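Ethyl tert-butyl ether degradation EthD protein (Ralstonia eutropha JMP134, PDB 3BF4) is of unknown function but belongs to the EthD family and may have an oxidoreductase role. Local coordinates at residues C56-E62 with A78-C84. The protein carries 3 engineered substitutions. Residues are numbered along the deposited sequence; the frame is centred on the assembly and turned at random.
Sequences CAYYTVE and AMCAFIC
Tyr58 and Ile83 are paired on neighbouring antiparallel strands, and six backbone hydrogen bonds link the segments 56-62 and 78-84. Thr60 with Ala81 and Glu62 with Met79 exchange reciprocal N-H···O bonds. Ile83 N donates to Tyr58 O (3.0 Å), but the return bond shifts by one residue: Ala57 N, not Tyr58 N, reaches Ile83 O at 2.8 Å, with a bent N-H···O angle of 140°.

The apolar contacts divide between the two sheet faces. A chi1 of 60° places CG of Tyr58 over its own backbone, flanked by N and C, and the ring swings over Ile83. Ile83 CB makes a CH-pi contact over the ring face, 3.9 Å from the Tyr58 centroid, while its CG1 lies 3.6 Å from Tyr58 CE2. On the face that carries Phe82, Cys56 SG makes a sulfur-aromatic contact at the edge of that ring, 5.3 Å from the Phe82 centroid. Met45 of helix 37-52 packs on Tyr59 and Phe82 here.

The chains of Glu62 and Met79, a selenomethionine, run alongside each other in the same direction, Glu62 CG 3.7 Å from Met79 CB. In the buried Glu62 carboxylate, OE2 forms a salt bridge with Lys22 and OE1 is hydrogen-bonded to Ser118 and Asn24, all of the second subunit. Tyr58 OH is hydrogen-bonded to Glu123 of its own chain.

This is the beta hairpin of a ferredoxin-like fold, helices covering one face, its outer strand continuing the sheet into the second subunit.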
loop_
_atom_site.group_PDB
_atom_site.type_symbol
_atom_site.label_atom_id
_atom_site.label_comp_id
_atom_site.label_asym_id
_atom_site.label_seq_id
_atom_site.Cartn_x
_atom_site.Cartn_y
_atom_site.Cartn_z
ATOM N N CYS A 56 -4.091 -16.463 -0.773
ATOM C CA CYS A 56 -3.763 -15.267 -0.004
ATOM C C CYS A 56 -3.384 -15.662 1.421
ATOM O O CYS A 56 -4.168 -16.336 2.093
ATOM C CB CYS A 56 -4.966 -14.339 0.015
ATOM S SG CYS A 56 -4.743 -12.845 1.013
ATOM N N ALA A 57 -2.186 -15.257 1.866
ATOM C CA ALA A 57 -1.702 -15.520 3.231
ATOM C C ALA A 57 -2.478 -14.688 4.251
ATOM O O ALA A 57 -2.880 -15.187 5.289
ATOM C CB ALA A 57 -0.195 -15.211 3.345
ATOM N N TYR A 58 -2.637 -13.401 3.956
ATOM C CA TYR A 58 -3.409 -12.479 4.792
ATOM C C TYR A 58 -3.709 -11.220 4.019
ATOM O O TYR A 58 -3.096 -10.969 2.978
ATOM C CB TYR A 58 -2.670 -12.108 6.094
ATOM C CG TYR A 58 -1.338 -11.423 5.883
ATOM C CD1 TYR A 58 -0.155 -12.159 5.867
ATOM C CD2 TYR A 58 -1.255 -10.032 5.700
ATOM C CE1 TYR A 58 1.085 -11.533 5.667
ATOM C CE2 TYR A 58 -0.019 -9.392 5.491
ATOM C CZ TYR A 58 1.146 -10.149 5.490
ATOM O OH TYR A 58 2.347 -9.539 5.300
ATOM N N TYR A 59 -4.663 -10.448 4.536
ATOM C CA TYR A 59 -5.007 -9.156 3.984
ATOM C C TYR A 59 -4.870 -8.054 5.032
ATOM O O TYR A 59 -4.793 -8.333 6.227
ATOM C CB TYR A 59 -6.401 -9.154 3.336
ATOM C CG TYR A 59 -7.598 -9.288 4.264
ATOM C CD1 TYR A 59 -8.123 -8.170 4.931
ATOM C CD2 TYR A 59 -8.245 -10.513 4.428
ATOM C CE1 TYR A 59 -9.253 -8.281 5.790
ATOM C CE2 TYR A 59 -9.373 -10.637 5.274
ATOM C CZ TYR A 59 -9.869 -9.515 5.950
ATOM O OH TYR A 59 -10.968 -9.631 6.781
ATOM N N THR A 60 -4.784 -6.818 4.543
ATOM C CA THR A 60 -4.744 -5.616 5.368
ATOM C C THR A 60 -5.834 -4.665 4.861
ATOM O O THR A 60 -6.217 -4.733 3.691
ATOM C CB THR A 60 -3.363 -4.869 5.287
ATOM O OG1 THR A 60 -3.241 -4.188 4.038
ATOM C CG2 THR A 60 -2.182 -5.815 5.463
ATOM N N VAL A 61 -6.315 -3.787 5.736
ATOM C CA VAL A 61 -7.332 -2.777 5.399
ATOM C C VAL A 61 -6.985 -1.465 6.112
ATOM O O VAL A 61 -6.534 -1.479 7.262
ATOM C CB VAL A 61 -8.758 -3.195 5.845
ATOM C CG1 VAL A 61 -9.814 -2.176 5.342
ATOM C CG2 VAL A 61 -9.104 -4.586 5.372
ATOM N N GLU A 62 -7.214 -0.346 5.433
ATOM C CA GLU A 62 -6.980 0.990 6.002
ATOM C C GLU A 62 -8.015 1.997 5.477
ATOM O O GLU A 62 -8.635 1.782 4.421
ATOM C CB GLU A 62 -5.545 1.464 5.704
ATOM C CG GLU A 62 -5.284 1.660 4.234
ATOM C CD GLU A 62 -3.829 1.817 3.893
ATOM O OE1 GLU A 62 -3.296 2.945 3.986
ATOM O OE2 GLU A 62 -3.241 0.804 3.464
ATOM N N ALA A 78 -10.163 4.574 0.933
ATOM C CA ALA A 78 -9.920 3.252 1.493
ATOM C C ALA A 78 -8.925 2.500 0.606
ATOM O O ALA A 78 -8.828 2.761 -0.601
ATOM C CB ALA A 78 -11.212 2.502 1.632
HETATM N N MSE A 79 -8.144 1.623 1.236
HETATM C CA MSE A 79 -7.186 0.771 0.550
HETATM C C MSE A 79 -7.133 -0.563 1.260
HETATM O O MSE A 79 -7.412 -0.636 2.445
HETATM C CB MSE A 79 -5.771 1.366 0.566
HETATM C CG MSE A 79 -5.638 2.746 -0.010
HETATM SE SE MSE A 79 -3.822 3.431 0.208
HETATM C CE MSE A 79 -2.820 2.153 -0.849
ATOM N N CYS A 80 -6.842 -1.619 0.512
ATOM C CA CYS A 80 -6.573 -2.942 1.092
ATOM C C CYS A 80 -5.403 -3.547 0.352
ATOM O O CYS A 80 -4.997 -3.048 -0.703
ATOM C CB CYS A 80 -7.764 -3.899 1.005
ATOM S SG CYS A 80 -8.053 -4.611 -0.625
ATOM N N ALA A 81 -4.878 -4.625 0.919
ATOM C CA ALA A 81 -3.831 -5.391 0.274
ATOM C C ALA A 81 -3.987 -6.870 0.569
ATOM O O ALA A 81 -4.291 -7.227 1.688
ATOM C CB ALA A 81 -2.452 -4.899 0.683
ATOM N N PHE A 82 -3.807 -7.702 -0.462
ATOM C CA PHE A 82 -3.803 -9.152 -0.344
ATOM C C PHE A 82 -2.354 -9.590 -0.573
ATOM O O PHE A 82 -1.796 -9.349 -1.647
ATOM C CB PHE A 82 -4.731 -9.791 -1.381
ATOM C CG PHE A 82 -6.137 -9.298 -1.295
ATOM C CD1 PHE A 82 -7.011 -9.812 -0.332
ATOM C CD2 PHE A 82 -6.594 -8.302 -2.154
ATOM C CE1 PHE A 82 -8.338 -9.336 -0.227
ATOM C CE2 PHE A 82 -7.910 -7.830 -2.065
ATOM C CZ PHE A 82 -8.784 -8.344 -1.104
ATOM N N ILE A 83 -1.755 -10.186 0.454
ATOM C CA ILE A 83 -0.393 -10.704 0.412
ATOM C C ILE A 83 -0.554 -12.160 -0.027
ATOM O O ILE A 83 -1.253 -12.943 0.646
ATOM C CB ILE A 83 0.335 -10.531 1.779
ATOM C CG1 ILE A 83 0.700 -9.052 1.986
ATOM C CG2 ILE A 83 1.622 -11.383 1.867
ATOM C CD1 ILE A 83 -0.493 -8.100 2.097
ATOM N N CYS A 84 0.048 -12.489 -1.176
ATOM C CA CYS A 84 -0.067 -13.801 -1.818
ATOM C C CYS A 84 1.300 -14.344 -2.197
ATOM O O CYS A 84 2.155 -13.597 -2.688
ATOM C CB CYS A 84 -0.902 -13.652 -3.096
ATOM S SG CYS A 84 -2.551 -12.911 -2.801
#